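Local coordinates for protein 3',5'-cyclic-nucleotide phosphodiesterase 1 (Saccharomyces cerevisiae, PDB 4OJV) that binds two zinc ions as a class-II phosphodiesterase with the alpha-beta/beta-alpha sandwich of the metallo-hydrolase superfamily, at residues 131-136 and 324-329; 332-335 and 341-344. All blocks are in the same frame, centred on the assembly; numbering follows the deposited sequence.

Contact 1 (131-136 with 324-329) forms part of the buried two-zinc site, whereas contact 2 (332-335 with 341-344) is a salt bridge at the surface, farther from the centre of the chain; their centres are 18 Å apart. The chain joins them in series: His-326, a zinc ligand, directly follows strand 321-325, and the loop beyond it leads through Arg-334 into helix 336-350. That helix packs back on the strand, with Leu-344 CD1 3.6 Å from Val-324 CG2. Contact 2 takes no part in the metal site, since Arg-334 NH2 is 24.1 Å from the zinc of contact 1. Both contacts also touch the second subunit.

Contact 1 of 2, residues 131-136 and 324-329; sequences LDHISG and VTHVKS. With ZN (zinc ion), chain E; SO4 (sulfate ion), chain B.
The imidazole rings of His-133 and His-326 meet rim to rim, neither lying over the other's face, with their planes 21° apart and their centroids separated by 5.4 Å. The carboxylate of Asp-132 comes to the NE2 edge of the His-326 ring, its plane turned 62° from it. What draws these groups together is a shared zinc ion: Asp-132 OD2, His-133 NE2 and His-326 NE2 each lie 2.1 Å from it. Their mutual closeness, such as 3.2 Å between Asp-132 OD2 and His-326 NE2, therefore reflects common coordination and not hydrogen bonding. The metal bridges a wide backbone gap, the CA atoms of Asp-132 and His-326 being 10.2 Å apart. The CB of His-326 already points toward 131-136, and with CG roughly opposite the backbone N (chi1 -158°) NE2 comes to the metal. A water, Asp-244 (shared with the second zinc) and, less surely placed, a sulfate oxygen bring the ligands to six. The water, 2.0 Å from the zinc, donates a hydrogen bond of 2.7 Å to Asp-132 OD1, so both carboxylate oxygens are engaged, one by the metal and one through its water. Lys-328, bent at its last torsion, brings NZ to the sulfate, with a 2.8 Å hydrogen bond to O2. Behind the metal ligands, Asp-39 holds His-133 ND1 and Ser-281 holds His-326 ND1, limiting rotation of both rings, while His-294 also binds the sulfate. Asp-132 and His-133 close the HxHxDH sequence that begins at His-128, and this loop faces the histidine just after strand 321-325, as in the dinuclear zinc site of the metallo-beta-lactamase fold.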
# COMPACT_ATOMS: atom_id res chain seq x y z
N LEU A 131 9.79 -2.61 -1.11
CA LEU A 131 8.62 -1.75 -1.26
C LEU A 131 7.64 -1.82 -0.07
O LEU A 131 7.05 -0.80 0.29
CB LEU A 131 7.93 -2.02 -2.61
CG LEU A 131 6.87 -1.01 -3.06
CD1 LEU A 131 6.93 -0.80 -4.57
CD2 LEU A 131 5.48 -1.45 -2.62
N ASP A 132 7.46 -3.01 0.53
CA ASP A 132 6.55 -3.16 1.67
C ASP A 132 6.99 -2.37 2.90
O ASP A 132 6.19 -2.16 3.81
CB ASP A 132 6.27 -4.64 2.04
CG ASP A 132 7.55 -5.45 2.38
OD1 ASP A 132 8.50 -5.33 1.57
OD2 ASP A 132 7.67 -6.20 3.43
N HIS A 133 8.24 -1.89 2.93
CA HIS A 133 8.75 -1.12 4.06
C HIS A 133 8.79 0.35 3.79
O HIS A 133 9.17 1.12 4.67
CB HIS A 133 10.11 -1.65 4.52
CG HIS A 133 10.04 -3.07 5.01
ND1 HIS A 133 10.13 -3.42 6.32
CD2 HIS A 133 9.80 -4.22 4.31
CE1 HIS A 133 9.95 -4.75 6.42
NE2 HIS A 133 9.73 -5.23 5.20
N ILE A 134 8.35 0.76 2.60
CA ILE A 134 8.41 2.18 2.22
C ILE A 134 7.17 2.72 1.52
O ILE A 134 7.10 3.91 1.26
CB ILE A 134 9.65 2.52 1.35
CG1 ILE A 134 9.57 1.75 0.02
CG2 ILE A 134 10.93 2.24 2.12
CD1 ILE A 134 10.54 2.22 -1.04
N SER A 135 6.19 1.87 1.22
CA SER A 135 5.05 2.28 0.40
C SER A 135 4.23 3.42 1.02
O SER A 135 3.82 4.35 0.31
CB SER A 135 4.17 1.09 0.08
OG SER A 135 3.73 0.45 1.25
N GLY A 136 3.99 3.37 2.33
CA GLY A 136 3.27 4.43 3.01
C GLY A 136 4.08 5.71 3.12
O GLY A 136 3.58 6.80 2.86
N VAL A 324 6.48 -10.49 17.82
CA VAL A 324 6.73 -11.11 16.52
C VAL A 324 6.01 -10.32 15.43
O VAL A 324 4.81 -10.08 15.52
CB VAL A 324 6.23 -12.57 16.53
CG1 VAL A 324 6.41 -13.24 15.18
CG2 VAL A 324 6.96 -13.36 17.61
N THR A 325 6.76 -9.93 14.41
CA THR A 325 6.26 -9.07 13.35
C THR A 325 6.34 -9.77 12.00
O THR A 325 6.91 -10.86 11.86
CB THR A 325 7.12 -7.80 13.28
OG1 THR A 325 8.45 -8.17 12.91
CG2 THR A 325 7.13 -7.07 14.63
N HIS A 326 5.75 -9.14 10.98
CA HIS A 326 6.00 -9.50 9.58
C HIS A 326 5.58 -10.91 9.25
O HIS A 326 6.18 -11.57 8.41
CB HIS A 326 7.48 -9.27 9.25
CG HIS A 326 7.78 -9.08 7.78
ND1 HIS A 326 8.01 -10.12 6.95
CD2 HIS A 326 7.95 -7.93 7.04
CE1 HIS A 326 8.27 -9.65 5.72
NE2 HIS A 326 8.25 -8.31 5.77
N VAL A 327 4.53 -11.40 9.90
CA VAL A 327 4.02 -12.73 9.56
C VAL A 327 3.33 -12.65 8.20
O VAL A 327 2.52 -11.75 7.95
CB VAL A 327 3.08 -13.29 10.64
CG1 VAL A 327 2.49 -14.63 10.21
CG2 VAL A 327 3.83 -13.44 11.96
N LYS A 328 3.66 -13.59 7.33
CA LYS A 328 3.08 -13.62 5.99
C LYS A 328 1.75 -14.36 5.96
O LYS A 328 1.52 -15.29 6.75
CB LYS A 328 4.07 -14.29 5.03
CG LYS A 328 5.28 -13.42 4.74
CD LYS A 328 6.26 -14.07 3.77
CE LYS A 328 7.44 -13.17 3.43
NZ LYS A 328 7.09 -11.92 2.69
N SER A 329 0.87 -13.97 5.05
CA SER A 329 -0.30 -14.80 4.75
C SER A 329 0.16 -16.09 4.08
O SER A 329 1.24 -16.16 3.47
CB SER A 329 -1.29 -14.11 3.82
OG SER A 329 -1.79 -12.92 4.37
ZN ZN E . 9.33 -7.16 4.38
S SO4 B . 9.82 -9.57 1.96
O1 SO4 B . 9.29 -8.76 0.83
O2 SO4 B . 9.53 -11.01 1.69
O3 SO4 B . 11.29 -9.35 2.12
O4 SO4 B . 9.08 -9.15 3.17
O HOH W 1 10.41 -6.86 2.70

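Contact 2 of 2, residues 332-335 and 341-344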
# COMPACT_ATOMS: atom_id res chain seq x y z
N ALA A 332 -3.41 -21.45 4.16
CA ALA A 332 -3.50 -22.52 5.15
C ALA A 332 -4.84 -22.48 5.87
O ALA A 332 -5.56 -21.48 5.82
CB ALA A 332 -2.37 -22.40 6.15
N LYS A 333 -5.17 -23.57 6.55
CA LYS A 333 -6.43 -23.65 7.28
C LYS A 333 -6.43 -22.74 8.51
O LYS A 333 -7.45 -22.15 8.84
CB LYS A 333 -6.75 -25.09 7.68
CG LYS A 333 -7.08 -26.00 6.50
CD LYS A 333 -7.44 -27.40 6.96
CE LYS A 333 -7.84 -28.28 5.78
NZ LYS A 333 -8.26 -29.64 6.21
N ARG A 334 -5.27 -22.62 9.16
CA ARG A 334 -5.16 -21.87 10.41
C ARG A 334 -4.29 -20.63 10.24
O ARG A 334 -3.30 -20.64 9.51
CB ARG A 334 -4.60 -22.77 11.51
CG ARG A 334 -4.59 -22.19 12.93
CD ARG A 334 -4.83 -23.28 13.96
NE ARG A 334 -4.97 -22.75 15.32
CZ ARG A 334 -3.99 -22.68 16.21
NH1 ARG A 334 -2.77 -23.11 15.90
NH2 ARG A 334 -4.23 -22.18 17.41
N ASP A 335 -4.69 -19.57 10.93
CA ASP A 335 -3.95 -18.31 10.94
C ASP A 335 -2.49 -18.58 11.30
O ASP A 335 -2.20 -19.11 12.37
CB ASP A 335 -4.62 -17.38 11.95
CG ASP A 335 -4.14 -15.93 11.89
OD1 ASP A 335 -2.93 -15.68 11.71
OD2 ASP A 335 -5.01 -15.05 12.06
N LEU A 341 3.01 -18.58 16.87
CA LEU A 341 3.05 -18.30 18.31
C LEU A 341 3.19 -19.61 19.10
O LEU A 341 4.01 -19.71 20.02
CB LEU A 341 1.81 -17.52 18.74
CG LEU A 341 1.76 -17.04 20.19
CD1 LEU A 341 2.94 -16.13 20.52
CD2 LEU A 341 0.44 -16.33 20.45
N GLU A 342 2.40 -20.62 18.73
CA GLU A 342 2.46 -21.91 19.41
C GLU A 342 3.80 -22.59 19.22
O GLU A 342 4.36 -23.14 20.17
CB GLU A 342 1.35 -22.80 18.87
CG GLU A 342 -0.02 -22.36 19.32
CD GLU A 342 -1.13 -23.12 18.64
OE1 GLU A 342 -0.83 -23.93 17.73
OE2 GLU A 342 -2.30 -22.92 19.02
N GLU A 343 4.32 -22.54 18.00
CA GLU A 343 5.61 -23.14 17.68
C GLU A 343 6.75 -22.46 18.43
O GLU A 343 7.64 -23.13 18.97
CB GLU A 343 5.85 -23.15 16.17
CG GLU A 343 4.91 -24.12 15.46
CD GLU A 343 5.00 -24.09 13.94
OE1 GLU A 343 5.57 -23.14 13.36
OE2 GLU A 343 4.51 -25.05 13.31
N LEU A 344 6.72 -21.13 18.48
CA LEU A 344 7.74 -20.39 19.21
C LEU A 344 7.71 -20.70 20.71
O LEU A 344 8.76 -20.91 21.33
CB LEU A 344 7.60 -18.89 18.99
CG LEU A 344 8.02 -18.36 17.61
CD1 LEU A 344 7.55 -16.93 17.44
CD2 LEU A 344 9.52 -18.45 17.41
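Arg-334 lies in an extended piece of loop just ahead of helix 336-350, and Glu-342 sits in the second turn of that helix, their CA atoms 11.8 Å apart. Long side chains close the gap. The arginine has CG nearly opposite its backbone N (chi1 -172°) and a bend at the next torsion, while the glutamate runs extended from the helix beyond CG; the two cross at about a right angle. The guanidinium presents its end, with both terminal nitrogens gripping the carboxylate: NH1 of Arg-334 donates to Glu-342 OE1 at 2.8 Å, and NH2 of Arg-334 to OE2 of Glu-342 at 2.6 Å. Each hydrogen bond is moderately bent, at 149°. The flat groups are twisted by 29°, and the nitrogens approach the oxygens from well above the carboxylate plane, while the oxygens stay closer to the guanidinium plane. Two bonds to two different oxygens fix the rotation of both ends more firmly than one would. A long, weak ion pair to Glu-70 adds a second negative charge near Arg-334 NE. Glu-342 lies on the exposed side of the helix, and Arg-334 also touches a crystal neighbour, so lattice packing may influence this pose. On the buried side, Leu-341 and Leu-344 pack against strand 357-360, and Leu-344 also reaches helix 297-311. Next to Arg-334, Asp-335 is the N-cap of helix 336-350, its side chain capping a backbone N of the first turn and also bridging to Arg-337. The contact is thus a bidentate salt bridge at the surface, tying the residue just before the aspartate N-cap of an amphipathic helix to the second turn of that helix.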